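Local coordinates for protein fanconi-associated nuclease 1 homolog (Pseudomonas aeruginosa, PDB 5Y7Q) that is a bacterial homolog of the Fanconi-associated nuclease FAN1, a largely helical protein combining helix-turn-helix and SAP-type regions with a VRR-NUC domain, at residues C502-A505 with A506-R509; D247-Q250 with R251-G255. All coordinates share one frame; numbering follows the deposited sequence.

How the contacts relate
From the N terminus the chain meets contact 2 first, at the last turns of helix 236-253, just ahead of helix 258-264. Contact 1 follows some 250 residues later, at the start of helix 505-517 in the VRR-NUC region. Each is local, its two segments joined without a gap, so neither closes a long loop; they stand in series and neither nest nor cross. Contact 2 finishes a helix with a Schellman motif, and its side chains reach helices 258-264 and 273-292. Contact 1 begins a helix directly after helix 493-502 and rests against strand 538-545 and helix 467-478. Their centres lie about 47 Å apart, on opposite sides of the chain's centre.

Contact 1: C502-A505 with A506-R509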
loop_
_atom_site.group_PDB
_atom_site.type_symbol
_atom_site.label_atom_id
_atom_site.label_comp_id
_atom_site.label_asym_id
_atom_site.label_seq_id
_atom_site.Cartn_x
_atom_site.Cartn_y
_atom_site.Cartn_z
ATOM N N CYS A 502 26.695 17.900 -9.340
ATOM C CA CYS A 502 26.537 18.970 -8.358
ATOM C C CYS A 502 26.367 18.508 -6.914
ATOM O O CYS A 502 26.497 19.336 -6.011
ATOM C CB CYS A 502 25.334 19.852 -8.708
ATOM S SG CYS A 502 25.506 20.833 -10.202
ATOM N N LEU A 503 26.102 17.230 -6.648
ATOM C CA LEU A 503 25.834 16.818 -5.275
ATOM C C LEU A 503 27.079 16.210 -4.660
ATOM O O LEU A 503 27.628 15.244 -5.216
ATOM C CB LEU A 503 24.686 15.817 -5.213
ATOM C CG LEU A 503 23.268 16.357 -5.458
ATOM C CD1 LEU A 503 22.241 15.240 -5.477
ATOM C CD2 LEU A 503 22.908 17.395 -4.418
ATOM N N PRO A 504 27.536 16.719 -3.517
ATOM C CA PRO A 504 28.697 16.129 -2.847
ATOM C C PRO A 504 28.428 14.688 -2.454
ATOM O O PRO A 504 27.316 14.326 -2.072
ATOM C CB PRO A 504 28.885 17.012 -1.607
ATOM C CG PRO A 504 28.155 18.277 -1.912
ATOM C CD PRO A 504 27.003 17.877 -2.784
ATOM N N ALA A 505 29.474 13.863 -2.558
ATOM C CA ALA A 505 29.379 12.471 -2.138
ATOM C C ALA A 505 29.114 12.343 -0.648
ATOM O O ALA A 505 28.373 11.444 -0.238
ATOM C CB ALA A 505 30.654 11.718 -2.504
ATOM N N ALA A 506 29.675 13.234 0.174
ATOM C CA ALA A 506 29.479 13.125 1.616
ATOM C C ALA A 506 28.043 13.431 2.010
ATOM O O ALA A 506 27.495 12.794 2.918
ATOM C CB ALA A 506 30.442 14.044 2.355
ATOM N N HIS A 507 27.410 14.395 1.338
ATOM C CA HIS A 507 25.975 14.588 1.526
ATOM C C HIS A 507 25.196 13.346 1.115
ATOM O O HIS A 507 24.245 12.948 1.800
ATOM C CB HIS A 507 25.485 15.796 0.735
ATOM C CG HIS A 507 26.025 17.096 1.229
ATOM N ND1 HIS A 507 25.772 18.296 0.599
ATOM C CD2 HIS A 507 26.824 17.382 2.285
ATOM C CE1 HIS A 507 26.388 19.266 1.252
ATOM N NE2 HIS A 507 27.030 18.738 2.279
ATOM N N LEU A 508 25.573 12.732 -0.011
ATOM C CA LEU A 508 24.894 11.515 -0.433
ATOM C C LEU A 508 24.995 10.450 0.636
ATOM O O LEU A 508 23.993 9.828 0.995
ATOM C CB LEU A 508 25.482 10.991 -1.735
ATOM C CG LEU A 508 24.991 11.706 -2.981
ATOM C CD1 LEU A 508 25.269 10.824 -4.156
ATOM C CD2 LEU A 508 23.539 12.004 -2.860
ATOM N N ARG A 509 26.189 10.241 1.169
ATOM C CA ARG A 509 26.334 9.276 2.247
ATOM C C ARG A 509 25.461 9.650 3.437
ATOM O O ARG A 509 24.774 8.791 3.996
ATOM C CB ARG A 509 27.800 9.160 2.663
ATOM C CG ARG A 509 28.000 8.414 3.945
ATOM C CD ARG A 509 29.275 7.637 3.878
ATOM N NE ARG A 509 29.064 6.304 3.319
ATOM C CZ ARG A 509 30.012 5.374 3.255
ATOM N NH1 ARG A 509 29.744 4.187 2.740
ATOM N NH2 ARG A 509 31.235 5.636 3.713
#
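Leu-503 meets Leu-508 through one methyl group of each, CD1 of Leu-503 lying 4.4 Å from CD2 of Leu-508. Both leucines are buried, and an apolar branched chain suits each place: Leu-503 also touches Tyr-539 of strand 538-545, while Leu-508 packs on Leu-462 and, together with the small methyl group of Ala-505, on Tyr-467 of helix 467-478. Leu-503 is the residue at which the chain leaves the helical conformation of 493-502.

Pro-504 comes next and sets its ring against the imidazole of His-507. Its CG sits over one face of that ring, 3.9 Å from the centroid and 29° off the normal, a CH-pi contact. The same CG lies 3.5 Å from ND1 of His-507, so the approach favours the ND1 side of the ring. His-507 CG lies beside its own backbone N (chi1 -67°), and this rotation carries the imidazole back toward the proline.

The arrangement is a two-residue link, Leu-503 and Pro-504, between helix 493-502 and helix 505-517 within the VRR-NUC region, with Pro-504 as N-cap of the second helix. A proline fits there because its nitrogen, which carries no hydrogen, precedes the helix, while its carbonyl is still able to accept: Leu-508 N donates to Pro-504 O at 3.1 Å.

Ala-505 continues the pattern, its O taking the N-H of Arg-509 at 2.9 Å with an N-H...O angle of 164°. The side chain of Arg-509 leads away from this turn, and its guanidinium makes salt bridges to Glu-456 and Glu-463.

Contact 2: D247-Q250 with R251-G255; sequences DCRQ and RFDLG
Arg-251, Phe-252 and Asp-253 each donate their backbone N-H to the carbonyl four residues earlier, in the final turns of helix 236-253, which ends in a Schellman motif. The bonds are regular: Arg-251 N to Asp-247 O is 3.0 Å, and Phe-252 N to Cys-248 O is 2.9 Å. The pattern falters at Leu-254, whose N is 3.0 Å from Gln-250 O in a weak, bent bond of 127°. Gly-255 then turns the chain with a positive phi of 94°, where a CB would collide with the preceding carbonyl, while its N bonds to Phe-252 O at 2.8 Å.

Among the charged groups, Asp-247 and Arg-251, one turn apart, form a long salt bridge. OD2 of the aspartate lies 3.5 Å from NH1 of the arginine, at the guanidinium edge and near its plane, with the two flat groups turned 35° apart. NH2 of the same arginine makes a salt bridge to Glu-256, so two acidic residues share its charge.

Phe-252 and Cys-248 attach one face of the helix to its neighbours. The Phe-252 ring packs edge-to-face with Phe-286 and His-289 of helix 273-292 and touches Leu-258 and Leu-261 of helix 258-264, as suits a bulky aromatic between helices, and Cys-248, small enough for a buried place, touches Leu-282. Arg-249 and Asp-253 run side by side, yet NH1 of Arg-249 bonds to Gln-285 instead, and the aspartate's OD2 lies 3.9 Å from the aliphatic CG of Arg-249, well away from its guanidinium.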
loop_
_atom_site.group_PDB
_atom_site.type_symbol
_atom_site.label_atom_id
_atom_site.label_comp_id
_atom_site.label_asym_id
_atom_site.label_seq_id
_atom_site.Cartn_x
_atom_site.Cartn_y
_atom_site.Cartn_z
ATOM N N ASP A 247 -9.940 -10.922 7.114
ATOM C CA ASP A 247 -11.367 -10.962 7.420
ATOM C C ASP A 247 -11.765 -9.853 8.396
ATOM O O ASP A 247 -12.776 -9.165 8.196
ATOM C CB ASP A 247 -11.729 -12.340 7.976
ATOM C CG ASP A 247 -13.227 -12.509 8.210
ATOM O OD1 ASP A 247 -14.034 -12.146 7.313
ATOM O OD2 ASP A 247 -13.591 -13.015 9.300
ATOM N N CYS A 248 -10.971 -9.655 9.455
ATOM C CA CYS A 248 -11.325 -8.648 10.450
ATOM C C CYS A 248 -11.359 -7.260 9.837
ATOM O O CYS A 248 -12.304 -6.499 10.062
ATOM C CB CYS A 248 -10.356 -8.690 11.627
ATOM S SG CYS A 248 -10.711 -10.015 12.790
ATOM N N ARG A 249 -10.336 -6.911 9.056
ATOM C CA ARG A 249 -10.330 -5.614 8.390
ATOM C C ARG A 249 -11.567 -5.450 7.520
ATOM O O ARG A 249 -12.215 -4.397 7.554
ATOM C CB ARG A 249 -9.054 -5.455 7.567
ATOM C CG ARG A 249 -8.981 -4.194 6.747
ATOM C CD ARG A 249 -7.611 -4.074 6.086
ATOM N NE ARG A 249 -6.525 -4.112 7.075
ATOM C CZ ARG A 249 -5.812 -3.058 7.485
ATOM N NH1 ARG A 249 -6.049 -1.846 6.987
ATOM N NH2 ARG A 249 -4.849 -3.218 8.397
ATOM N N GLN A 250 -11.943 -6.496 6.773
ATOM C CA GLN A 250 -13.166 -6.436 5.974
ATOM C C GLN A 250 -14.380 -6.070 6.829
ATOM O O GLN A 250 -15.076 -5.077 6.562
ATOM C CB GLN A 250 -13.391 -7.775 5.277
ATOM C CG GLN A 250 -12.290 -8.155 4.311
ATOM C CD GLN A 250 -12.578 -7.699 2.902
ATOM O OE1 GLN A 250 -13.415 -8.285 2.206
ATOM N NE2 GLN A 250 -11.887 -6.647 2.467
ATOM N N ARG A 251 -14.643 -6.860 7.876
ATOM C CA ARG A 251 -15.839 -6.622 8.681
ATOM C C ARG A 251 -15.819 -5.237 9.324
ATOM O O ARG A 251 -16.863 -4.581 9.423
ATOM C CB ARG A 251 -15.991 -7.714 9.739
ATOM C CG ARG A 251 -16.407 -9.079 9.194
ATOM C CD ARG A 251 -15.875 -10.217 10.066
ATOM N NE ARG A 251 -16.494 -10.262 11.395
ATOM C CZ ARG A 251 -16.009 -10.949 12.431
ATOM N NH1 ARG A 251 -14.889 -11.648 12.302
ATOM N NH2 ARG A 251 -16.638 -10.933 13.603
ATOM N N PHE A 252 -14.640 -4.768 9.757
ATOM C CA PHE A 252 -14.538 -3.409 10.289
ATOM C C PHE A 252 -14.943 -2.386 9.237
ATOM O O PHE A 252 -15.789 -1.517 9.488
ATOM C CB PHE A 252 -13.118 -3.136 10.788
ATOM C CG PHE A 252 -12.878 -1.702 11.197
ATOM C CD1 PHE A 252 -13.603 -1.129 12.236
ATOM C CD2 PHE A 252 -11.916 -0.930 10.552
ATOM C CE1 PHE A 252 -13.381 0.190 12.613
ATOM C CE2 PHE A 252 -11.686 0.389 10.929
ATOM C CZ PHE A 252 -12.419 0.949 11.957
ATOM N N ASP A 253 -14.364 -2.498 8.039
ATOM C CA ASP A 253 -14.711 -1.618 6.929
ATOM C C ASP A 253 -16.188 -1.688 6.554
ATOM O O ASP A 253 -16.673 -0.789 5.857
ATOM C CB ASP A 253 -13.843 -1.949 5.712
ATOM C CG ASP A 253 -12.568 -1.135 5.672
ATOM O OD1 ASP A 253 -12.637 0.053 6.043
ATOM O OD2 ASP A 253 -11.507 -1.671 5.278
ATOM N N LEU A 254 -16.912 -2.724 6.985
ATOM C CA LEU A 254 -18.356 -2.766 6.759
ATOM C C LEU A 254 -19.184 -2.197 7.911
ATOM O O LEU A 254 -20.416 -2.232 7.831
ATOM C CB LEU A 254 -18.826 -4.198 6.477
ATOM C CG LEU A 254 -18.507 -4.805 5.109
ATOM C CD1 LEU A 254 -19.409 -6.011 4.846
ATOM C CD2 LEU A 254 -18.612 -3.767 3.991
ATOM N N GLY A 255 -18.561 -1.678 8.969
ATOM C CA GLY A 255 -19.315 -1.075 10.056
ATOM C C GLY A 255 -19.638 -1.971 11.233
ATOM O O GLY A 255 -20.597 -1.689 11.964
#